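Local atomic coordinates of mandelate racemase/muconate lactonizing enzyme (Roseovarius nubinhibens ISM, PDB entry 3FVD), a protein that binds magnesium and probably acts on a carboxylate substrate, as relatives in the mandelate racemase/muconate lactonizing enzyme family do. Residues A[199-204]-A[217-222]; A[205-210]-A[234-239]; A[241-246]-A[263-268]. All blocks are in the same frame, centred on the assembly; numbering follows the deposited sequence.

Contact 1. Residues A[199-204]-A[217-222]; sequences RAWTPA and DWIEQP. With MG (magnesium ion), chain C.
The indole of W201 meets P222 and I219 through its six-membered ring, both coming in obliquely: P222 CB lies 3.8 Å from W201 CE3 and I219 CG2 4.1 Å from W201 CZ3. The contact belongs to the beta-alpha-beta unit of strand 192-196, helix 203-210 and strand 218-220 in the enolase-type barrel, and ties the loop leading into the helix to the end of the following strand. W201 NE1, on the five-membered ring, is hydrogen-bonded to D176. The guanidinium plane of R199 and the amide plane of Q221 are 70° apart, and the two side chains touch through their aliphatic parts, R199 CG to Q221 CG at 3.5 Å. Two backbone bonds close the contact. R199 N donates to Q221 O at 3.0 Å, and W201 N to P222 O at 2.9 Å. The polar ends of the side chains work elsewhere: R199 NH1 reaches the Y59 carbonyl, while Q221 NE2 binds the C223 carbonyl and Q221 OE1 accepts from D243 N. E220, with CG anti to its backbone nitrogen (chi1 179°) and its chain extended, carries its carboxylate to the metal, and E220 OE2 binds the magnesium ion at 2.4 Å.

Contact 2. Residues A[205-210]-A[234-239]; sequences IAVEVL and RRVANP
Two successive outer helices of the enolase-type barrel, 203-210 and 226-235, come together here, the second through its weakly bonded end and the loop that leads on to strand 240-242. L210 and V236 form the apolar middle. V236 CG1 sits 3.9 Å from L210 CB, and V236 CG2 meets L210 CD1 at 4.0 Å, so both branches of the valine lie against one leucine. One turn earlier on the helix, V207 faces R235: V207 CG1, placed anti to the backbone nitrogen by chi1 of 163°, rests over one face of the guanidinium, 4.0 Å from R235 NH1. The guanidinium spends its N-H groups on a neighbouring subunit: R235 NH2 is hydrogen-bonded to V236 O and N238 O of that subunit, and R235 NH1 forms a salt bridge to E262 of the same neighbouring subunit. Farther along, the other methyl of the leucine, L210 CD2, touches N238 OD1 at 4.0 Å. This oxygen is buried with no polar partner in the model, whereas N238 ND2 is held by the D217 carbonyl. No direct hydrogen bond crosses the contact; a single water bridges it instead, donating to L210 O at 3.1 Å and accepting from A237 N at 2.9 Å. Behind this seam L210 and N238 both pack on I219, so the contact is backed by strand 218-220, while V209 of helix 203-210 packs against helix 173-185.

Contact 3. Residues A[241-246]-A[263-268]; sequences MLDECL and GVKIKP. With MG (magnesium ion), chain C.
M241 and G263 pair tightly at one end of this contact, whereas the other end opens onto a charged site with metal-bound water. In the close part L242 N donates to G263 O at 3.0 Å, and K265 N, nearly in line with the L242 C=O bond, donates to L242 O at 2.9 Å. M241 bends at chi2 (55°) and chi3 (70°) over the neighbouring strand, which brings its SD within 3.3 Å of V264 C and its CE against the glycine backbone. On the other sheet face V264 CB takes L246 CD1 at 3.7 Å. These are the parallel strands 240-242 and 263-266 of the barrel, joined by helix 249-257 in a beta-alpha-beta unit; the metal ligands D243 and E244 follow the first, and K265 and K267, from the end of the second, lie beside the site. There the packing gives way to electrostatics. K267 NZ forms a salt bridge that D243 OD2 accepts on its syn lone pair at 3.0 Å, and R270 holds D243 OD1. K265 slants across the same carboxylate, its CD 3.4 Å from D243 OD2, but its ammonium passes on to a salt bridge with E220. E244 grips the magnesium ion with both oxygens, OE2 at 2.5 Å, and D243 OD2 sits at 2.7 Å from it; E220 OE2 and two waters are further ligands.

All three contacts are largely buried, but they lie at different depths of one barrel. Contact 3 is deepest, untouched by any other chain, and joins adjacent strands; contacts 1 and 2 both touch neighbouring subunits. Contact 2 lies among the outer helices, and contact 1 links the two levels, sharing helix 203-210 with contact 2 and the magnesium ion with contact 3. The chemistry shifts accordingly: carboxylates, lysines and metal dominate contact 3, backbone bonds and an indole contact 1, aliphatic packing and a bridging water contact 2. Contacts 1 and 3 are knitted through neighbouring strands, by Q221 N to M241 O. Contacts 1 and 2 meet through W201 against V209.

Contact 1. Residues A[199-204]-A[217-222]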
loop_
_atom_site.group_PDB
_atom_site.type_symbol
_atom_site.label_atom_id
_atom_site.label_comp_id
_atom_site.label_asym_id
_atom_site.label_seq_id
_atom_site.Cartn_x
_atom_site.Cartn_y
_atom_site.Cartn_z
ATOM N N ARG A 199 -28.254 -3.388 -1.335
ATOM C CA ARG A 199 -27.585 -2.961 -2.519
ATOM C C ARG A 199 -28.279 -1.785 -3.207
ATOM O O ARG A 199 -27.876 -1.399 -4.276
ATOM C CB ARG A 199 -27.428 -4.140 -3.481
ATOM C CG ARG A 199 -26.776 -5.340 -2.813
ATOM C CD ARG A 199 -26.714 -6.488 -3.715
ATOM N NE ARG A 199 -27.998 -7.144 -3.626
ATOM C CZ ARG A 199 -28.368 -8.187 -4.347
ATOM N NH1 ARG A 199 -29.592 -8.752 -4.175
ATOM N NH2 ARG A 199 -27.495 -8.678 -5.214
ATOM N N ALA A 200 -29.286 -1.197 -2.586
ATOM C CA ALA A 200 -29.987 -0.092 -3.205
ATOM C C ALA A 200 -29.226 1.258 -3.224
ATOM O O ALA A 200 -29.660 2.188 -3.860
ATOM C CB ALA A 200 -31.316 0.081 -2.555
ATOM N N TRP A 201 -28.106 1.398 -2.525
ATOM C CA TRP A 201 -27.462 2.713 -2.561
ATOM C C TRP A 201 -26.301 2.703 -3.585
ATOM O O TRP A 201 -25.617 1.674 -3.785
ATOM C CB TRP A 201 -26.976 3.144 -1.167
ATOM C CG TRP A 201 -28.060 3.594 -0.208
ATOM C CD1 TRP A 201 -29.319 4.066 -0.530
ATOM C CD2 TRP A 201 -27.966 3.680 1.225
ATOM N NE1 TRP A 201 -30.016 4.410 0.619
ATOM C CE2 TRP A 201 -29.214 4.191 1.705
ATOM C CE3 TRP A 201 -26.968 3.362 2.150
ATOM C CZ2 TRP A 201 -29.468 4.384 3.059
ATOM C CZ3 TRP A 201 -27.218 3.549 3.482
ATOM C CH2 TRP A 201 -28.460 4.063 3.936
ATOM N N THR A 202 -26.093 3.834 -4.232
ATOM C CA THR A 202 -24.834 4.118 -4.784
ATOM C C THR A 202 -23.939 4.636 -3.625
ATOM O O THR A 202 -24.435 5.025 -2.538
ATOM C CB THR A 202 -24.940 5.143 -5.916
ATOM O OG1 THR A 202 -25.568 6.334 -5.426
ATOM C CG2 THR A 202 -25.743 4.566 -7.103
ATOM N N PRO A 203 -22.620 4.642 -3.850
ATOM C CA PRO A 203 -21.720 5.128 -2.829
ATOM C C PRO A 203 -21.942 6.584 -2.453
ATOM O O PRO A 203 -21.848 6.877 -1.254
ATOM C CB PRO A 203 -20.326 4.963 -3.473
ATOM C CG PRO A 203 -20.461 3.626 -4.253
ATOM C CD PRO A 203 -21.903 3.932 -4.928
ATOM N N ALA A 204 -22.215 7.465 -3.419
ATOM C CA ALA A 204 -22.608 8.855 -3.097
ATOM C C ALA A 204 -23.804 8.972 -2.075
ATOM O O ALA A 204 -23.736 9.734 -1.132
ATOM C CB ALA A 204 -22.962 9.598 -4.321
ATOM N N ASP A 217 -26.210 2.116 14.318
ATOM C CA ASP A 217 -26.585 0.733 14.142
ATOM C C ASP A 217 -25.920 0.122 12.895
ATOM O O ASP A 217 -25.449 0.835 11.989
ATOM C CB ASP A 217 -28.110 0.637 14.049
ATOM C CG ASP A 217 -28.767 1.450 15.111
ATOM O OD1 ASP A 217 -28.973 2.661 14.932
ATOM O OD2 ASP A 217 -29.019 0.892 16.184
ATOM N N TRP A 218 -25.931 -1.196 12.833
ATOM C CA TRP A 218 -25.472 -1.881 11.633
ATOM C C TRP A 218 -26.177 -1.409 10.386
ATOM O O TRP A 218 -27.424 -1.224 10.395
ATOM C CB TRP A 218 -25.792 -3.358 11.705
ATOM C CG TRP A 218 -25.000 -4.193 12.607
ATOM C CD1 TRP A 218 -25.400 -4.689 13.817
ATOM C CD2 TRP A 218 -23.723 -4.780 12.330
ATOM N NE1 TRP A 218 -24.438 -5.527 14.323
ATOM C CE2 TRP A 218 -23.399 -5.604 13.431
ATOM C CE3 TRP A 218 -22.819 -4.693 11.249
ATOM C CZ2 TRP A 218 -22.209 -6.342 13.494
ATOM C CZ3 TRP A 218 -21.612 -5.407 11.315
ATOM C CH2 TRP A 218 -21.335 -6.256 12.392
ATOM N N ILE A 219 -25.374 -1.227 9.322
ATOM C CA ILE A 219 -25.874 -1.053 7.958
ATOM C C ILE A 219 -25.502 -2.296 7.146
ATOM O O ILE A 219 -24.312 -2.697 7.068
ATOM C CB ILE A 219 -25.230 0.130 7.289
ATOM C CG1 ILE A 219 -25.254 1.370 8.213
ATOM C CG2 ILE A 219 -25.906 0.445 5.901
ATOM C CD1 ILE A 219 -26.692 1.783 8.701
ATOM N N GLU A 220 -26.492 -2.925 6.533
ATOM C CA GLU A 220 -26.209 -4.179 5.818
ATOM C C GLU A 220 -26.136 -3.948 4.311
ATOM O O GLU A 220 -27.051 -3.394 3.708
ATOM C CB GLU A 220 -27.256 -5.233 6.185
ATOM C CG GLU A 220 -27.127 -6.557 5.542
ATOM C CD GLU A 220 -28.327 -7.447 5.868
ATOM O OE1 GLU A 220 -29.092 -7.120 6.839
ATOM O OE2 GLU A 220 -28.528 -8.455 5.129
ATOM N N GLN A 221 -25.029 -4.356 3.715
ATOM C CA GLN A 221 -24.838 -4.266 2.247
ATOM C C GLN A 221 -25.399 -2.955 1.626
ATOM O O GLN A 221 -26.387 -2.981 0.935
ATOM C CB GLN A 221 -25.452 -5.530 1.603
ATOM C CG GLN A 221 -25.057 -5.827 0.147
ATOM C CD GLN A 221 -23.641 -6.295 -0.008
ATOM O OE1 GLN A 221 -23.221 -7.329 0.520
ATOM N NE2 GLN A 221 -22.883 -5.528 -0.753
ATOM N N PRO A 222 -24.779 -1.786 1.918
ATOM C CA PRO A 222 -25.314 -0.546 1.323
ATOM C C PRO A 222 -25.279 -0.548 -0.221
ATOM O O PRO A 222 -26.268 -0.084 -0.904
ATOM C CB PRO A 222 -24.413 0.582 1.887
ATOM C CG PRO A 222 -23.193 -0.087 2.443
ATOM C CD PRO A 222 -23.585 -1.556 2.764
HETATM MG MG MG C . -28.736 -8.155 2.744
HETATM O O HOH W 1 -28.542 -6.045 1.777
HETATM O O HOH W 2 -31.201 -8.636 2.418
#

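Contact 2. Residues A[205-210]-A[234-239]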
loop_
_atom_site.group_PDB
_atom_site.type_symbol
_atom_site.label_atom_id
_atom_site.label_comp_id
_atom_site.label_asym_id
_atom_site.label_seq_id
_atom_site.Cartn_x
_atom_site.Cartn_y
_atom_site.Cartn_z
ATOM N N ILE A 205 -24.865 8.221 -2.302
ATOM C CA ILE A 205 -26.039 8.275 -1.440
ATOM C C ILE A 205 -25.732 7.674 -0.093
ATOM O O ILE A 205 -26.104 8.268 0.916
ATOM C CB ILE A 205 -27.249 7.545 -2.059
ATOM C CG1 ILE A 205 -27.777 8.354 -3.237
ATOM C CG2 ILE A 205 -28.360 7.390 -1.044
ATOM C CD1 ILE A 205 -28.489 7.401 -4.279
ATOM N N ALA A 206 -25.003 6.544 -0.069
ATOM C CA ALA A 206 -24.521 5.974 1.196
ATOM C C ALA A 206 -23.727 6.935 2.053
ATOM O O ALA A 206 -23.927 7.020 3.259
ATOM C CB ALA A 206 -23.699 4.716 0.953
ATOM N N VAL A 207 -22.773 7.617 1.451
ATOM C CA VAL A 207 -21.964 8.526 2.187
ATOM C C VAL A 207 -22.824 9.715 2.698
ATOM O O VAL A 207 -22.726 10.056 3.859
ATOM C CB VAL A 207 -20.777 8.998 1.332
ATOM C CG1 VAL A 207 -20.171 10.248 1.925
ATOM C CG2 VAL A 207 -19.726 7.848 1.198
ATOM N N GLU A 208 -23.667 10.310 1.831
ATOM C CA GLU A 208 -24.571 11.381 2.257
ATOM C C GLU A 208 -25.496 10.957 3.425
ATOM O O GLU A 208 -25.579 11.683 4.404
ATOM C CB GLU A 208 -25.437 11.946 1.101
ATOM C CG GLU A 208 -26.409 13.020 1.515
ATOM C CD GLU A 208 -27.123 13.613 0.308
ATOM O OE1 GLU A 208 -27.113 12.945 -0.764
ATOM O OE2 GLU A 208 -27.649 14.764 0.399
ATOM N N VAL A 209 -26.183 9.834 3.328
ATOM C CA VAL A 209 -27.059 9.474 4.420
ATOM C C VAL A 209 -26.356 9.095 5.726
ATOM O O VAL A 209 -26.615 9.709 6.753
ATOM C CB VAL A 209 -28.326 8.634 4.039
ATOM C CG1 VAL A 209 -28.599 8.492 2.538
ATOM C CG2 VAL A 209 -28.544 7.362 4.897
ATOM N N LEU A 210 -25.365 8.218 5.668
ATOM C CA LEU A 210 -24.704 7.785 6.852
ATOM C C LEU A 210 -23.945 8.870 7.516
ATOM O O LEU A 210 -23.860 8.890 8.717
ATOM C CB LEU A 210 -23.839 6.563 6.590
ATOM C CG LEU A 210 -24.706 5.388 6.126
ATOM C CD1 LEU A 210 -23.800 4.144 5.737
ATOM C CD2 LEU A 210 -25.713 5.036 7.247
ATOM N N ARG A 234 -14.850 3.225 4.611
ATOM C CA ARG A 234 -13.716 4.090 4.997
ATOM C C ARG A 234 -14.198 5.499 5.254
ATOM O O ARG A 234 -13.513 6.319 5.933
ATOM C CB ARG A 234 -12.636 4.192 3.912
ATOM C CG ARG A 234 -11.787 2.928 3.720
ATOM C CD ARG A 234 -10.681 3.132 2.598
ATOM N NE ARG A 234 -11.167 2.865 1.236
ATOM C CZ ARG A 234 -11.260 1.648 0.675
ATOM N NH1 ARG A 234 -10.887 0.523 1.334
ATOM N NH2 ARG A 234 -11.743 1.553 -0.562
ATOM N N ARG A 235 -15.348 5.830 4.708
ATOM C CA ARG A 235 -15.809 7.219 4.864
ATOM C C ARG A 235 -16.967 7.483 5.904
ATOM O O ARG A 235 -17.436 8.618 6.000
ATOM C CB ARG A 235 -16.258 7.753 3.495
ATOM C CG ARG A 235 -15.192 7.639 2.378
ATOM C CD ARG A 235 -15.467 8.598 1.229
ATOM N NE ARG A 235 -15.291 9.941 1.727
ATOM C CZ ARG A 235 -15.884 11.012 1.221
ATOM N NH1 ARG A 235 -16.648 10.868 0.149
ATOM N NH2 ARG A 235 -15.710 12.225 1.781
ATOM N N VAL A 236 -17.486 6.440 6.559
ATOM C CA VAL A 236 -18.660 6.545 7.465
ATOM C C VAL A 236 -18.288 5.878 8.801
ATOM O O VAL A 236 -17.245 5.229 8.888
ATOM C CB VAL A 236 -19.946 5.911 6.836
ATOM C CG1 VAL A 236 -20.159 6.413 5.415
ATOM C CG2 VAL A 236 -19.909 4.434 6.802
ATOM N N ALA A 237 -19.151 5.982 9.798
ATOM C CA ALA A 237 -18.821 5.627 11.170
ATOM C C ALA A 237 -19.533 4.390 11.666
ATOM O O ALA A 237 -19.184 3.893 12.724
ATOM C CB ALA A 237 -19.124 6.808 12.079
ATOM N N ASN A 238 -20.453 3.845 10.878
ATOM C CA ASN A 238 -21.289 2.704 11.274
ATOM C C ASN A 238 -20.601 1.359 11.000
ATOM O O ASN A 238 -19.817 1.244 10.057
ATOM C CB ASN A 238 -22.610 2.630 10.442
ATOM C CG ASN A 238 -23.541 3.761 10.722
ATOM O OD1 ASN A 238 -23.193 4.857 10.391
ATOM N ND2 ASN A 238 -24.742 3.510 11.308
ATOM N N PRO A 239 -20.948 0.337 11.790
ATOM C CA PRO A 239 -20.579 -1.060 11.570
ATOM C C PRO A 239 -21.259 -1.518 10.255
ATOM O O PRO A 239 -22.455 -1.244 10.045
ATOM C CB PRO A 239 -21.248 -1.804 12.747
ATOM C CG PRO A 239 -21.495 -0.740 13.817
ATOM C CD PRO A 239 -21.753 0.536 13.018
HETATM O O HOH W 3 -21.000 8.168 9.538
#

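Contact 3. Residues A[241-246]-A[263-268]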
loop_
_atom_site.group_PDB
_atom_site.type_symbol
_atom_site.label_atom_id
_atom_site.label_comp_id
_atom_site.label_asym_id
_atom_site.label_seq_id
_atom_site.Cartn_x
_atom_site.Cartn_y
_atom_site.Cartn_z
ATOM N N MET A 241 -22.173 -4.666 7.579
ATOM C CA MET A 241 -22.526 -6.096 7.521
ATOM C C MET A 241 -22.540 -6.373 6.004
ATOM O O MET A 241 -23.200 -5.645 5.249
ATOM C CB MET A 241 -23.939 -6.302 8.154
ATOM C CG MET A 241 -24.779 -7.717 8.166
ATOM S SD MET A 241 -23.898 -9.067 8.854
ATOM C CE MET A 241 -23.857 -8.557 10.631
ATOM N N LEU A 242 -21.787 -7.378 5.541
ATOM C CA LEU A 242 -21.884 -7.796 4.142
ATOM C C LEU A 242 -22.716 -9.029 4.025
ATOM O O LEU A 242 -22.810 -9.787 4.960
ATOM C CB LEU A 242 -20.514 -8.035 3.490
ATOM C CG LEU A 242 -19.663 -6.746 3.394
ATOM C CD1 LEU A 242 -18.429 -7.090 2.737
ATOM C CD2 LEU A 242 -20.341 -5.681 2.567
ATOM N N ASP A 243 -23.307 -9.222 2.851
ATOM C CA ASP A 243 -24.220 -10.299 2.612
ATOM C C ASP A 243 -24.188 -10.756 1.114
ATOM O O ASP A 243 -23.492 -11.672 0.767
ATOM C CB ASP A 243 -25.643 -9.873 3.067
ATOM C CG ASP A 243 -26.721 -10.967 2.819
ATOM O OD1 ASP A 243 -26.342 -12.100 2.493
ATOM O OD2 ASP A 243 -27.965 -10.697 2.945
ATOM N N GLU A 244 -24.957 -10.116 0.260
ATOM C CA GLU A 244 -25.174 -10.579 -1.075
ATOM C C GLU A 244 -23.927 -10.613 -1.973
ATOM O O GLU A 244 -23.901 -11.422 -2.890
ATOM C CB GLU A 244 -26.242 -9.719 -1.782
ATOM C CG GLU A 244 -27.655 -9.901 -1.247
ATOM C CD GLU A 244 -27.983 -9.066 0.015
ATOM O OE1 GLU A 244 -27.131 -8.278 0.516
ATOM O OE2 GLU A 244 -29.105 -9.279 0.557
ATOM N N CYS A 245 -22.941 -9.730 -1.778
ATOM C CA CYS A 245 -21.738 -9.764 -2.654
ATOM C C CYS A 245 -20.767 -10.905 -2.285
ATOM O O CYS A 245 -19.764 -11.070 -2.928
ATOM C CB CYS A 245 -20.964 -8.463 -2.647
ATOM S SG CYS A 245 -20.218 -8.096 -1.040
ATOM N N LEU A 246 -21.055 -11.679 -1.247
ATOM C CA LEU A 246 -20.124 -12.715 -0.841
ATOM C C LEU A 246 -20.458 -14.109 -1.443
ATOM O O LEU A 246 -21.179 -14.883 -0.853
ATOM C CB LEU A 246 -20.115 -12.820 0.666
ATOM C CG LEU A 246 -19.912 -11.517 1.444
ATOM C CD1 LEU A 246 -20.426 -11.693 2.856
ATOM C CD2 LEU A 246 -18.471 -11.129 1.441
ATOM N N GLY A 263 -18.950 -7.611 9.980
ATOM C CA GLY A 263 -19.712 -8.875 10.067
ATOM C C GLY A 263 -20.210 -9.289 8.709
ATOM O O GLY A 263 -20.147 -8.493 7.757
ATOM N N VAL A 264 -20.704 -10.517 8.605
ATOM C CA VAL A 264 -21.284 -11.026 7.368
ATOM C C VAL A 264 -22.494 -11.860 7.728
ATOM O O VAL A 264 -22.583 -12.367 8.868
ATOM C CB VAL A 264 -20.276 -11.894 6.531
ATOM C CG1 VAL A 264 -19.029 -11.115 6.256
ATOM C CG2 VAL A 264 -19.892 -13.244 7.295
ATOM N N LYS A 265 -23.420 -12.004 6.766
ATOM C CA LYS A 265 -24.426 -13.072 6.853
ATOM C C LYS A 265 -23.934 -14.259 6.060
ATOM O O LYS A 265 -23.335 -14.106 4.994
ATOM C CB LYS A 265 -25.741 -12.636 6.250
ATOM C CG LYS A 265 -26.328 -11.434 6.871
ATOM C CD LYS A 265 -27.683 -11.305 6.307
ATOM C CE LYS A 265 -28.655 -10.720 7.310
ATOM N NZ LYS A 265 -29.880 -10.150 6.617
ATOM N N ILE A 266 -24.233 -15.445 6.556
ATOM C CA ILE A 266 -23.856 -16.668 5.864
ATOM C C ILE A 266 -25.138 -17.441 5.507
ATOM O O ILE A 266 -25.894 -17.822 6.409
ATOM C CB ILE A 266 -22.951 -17.582 6.737
ATOM C CG1 ILE A 266 -21.804 -16.800 7.339
ATOM C CG2 ILE A 266 -22.448 -18.744 5.893
ATOM C CD1 ILE A 266 -20.969 -17.568 8.319
ATOM N N LYS A 267 -25.375 -17.651 4.208
ATOM C CA LYS A 267 -26.545 -18.327 3.728
ATOM C C LYS A 267 -26.126 -19.490 2.836
ATOM O O LYS A 267 -25.661 -19.286 1.697
ATOM C CB LYS A 267 -27.408 -17.333 2.935
ATOM C CG LYS A 267 -27.909 -16.160 3.766
ATOM C CD LYS A 267 -28.939 -15.298 3.002
ATOM C CE LYS A 267 -29.200 -14.023 3.855
ATOM N NZ LYS A 267 -29.937 -12.953 3.062
ATOM N N PRO A 268 -26.341 -20.720 3.287
ATOM C CA PRO A 268 -25.938 -21.908 2.500
ATOM C C PRO A 268 -26.251 -21.891 0.978
ATOM O O PRO A 268 -25.411 -22.314 0.176
ATOM C CB PRO A 268 -26.690 -23.044 3.197
ATOM C CG PRO A 268 -26.807 -22.575 4.567
ATOM C CD PRO A 268 -27.092 -21.112 4.489
HETATM MG MG MG C . -28.736 -8.155 2.744
HETATM O O HOH W 4 -27.685 -13.130 0.651
HETATM O O HOH W 1 -28.542 -6.045 1.777
HETATM O O HOH W 2 -31.201 -8.636 2.418
#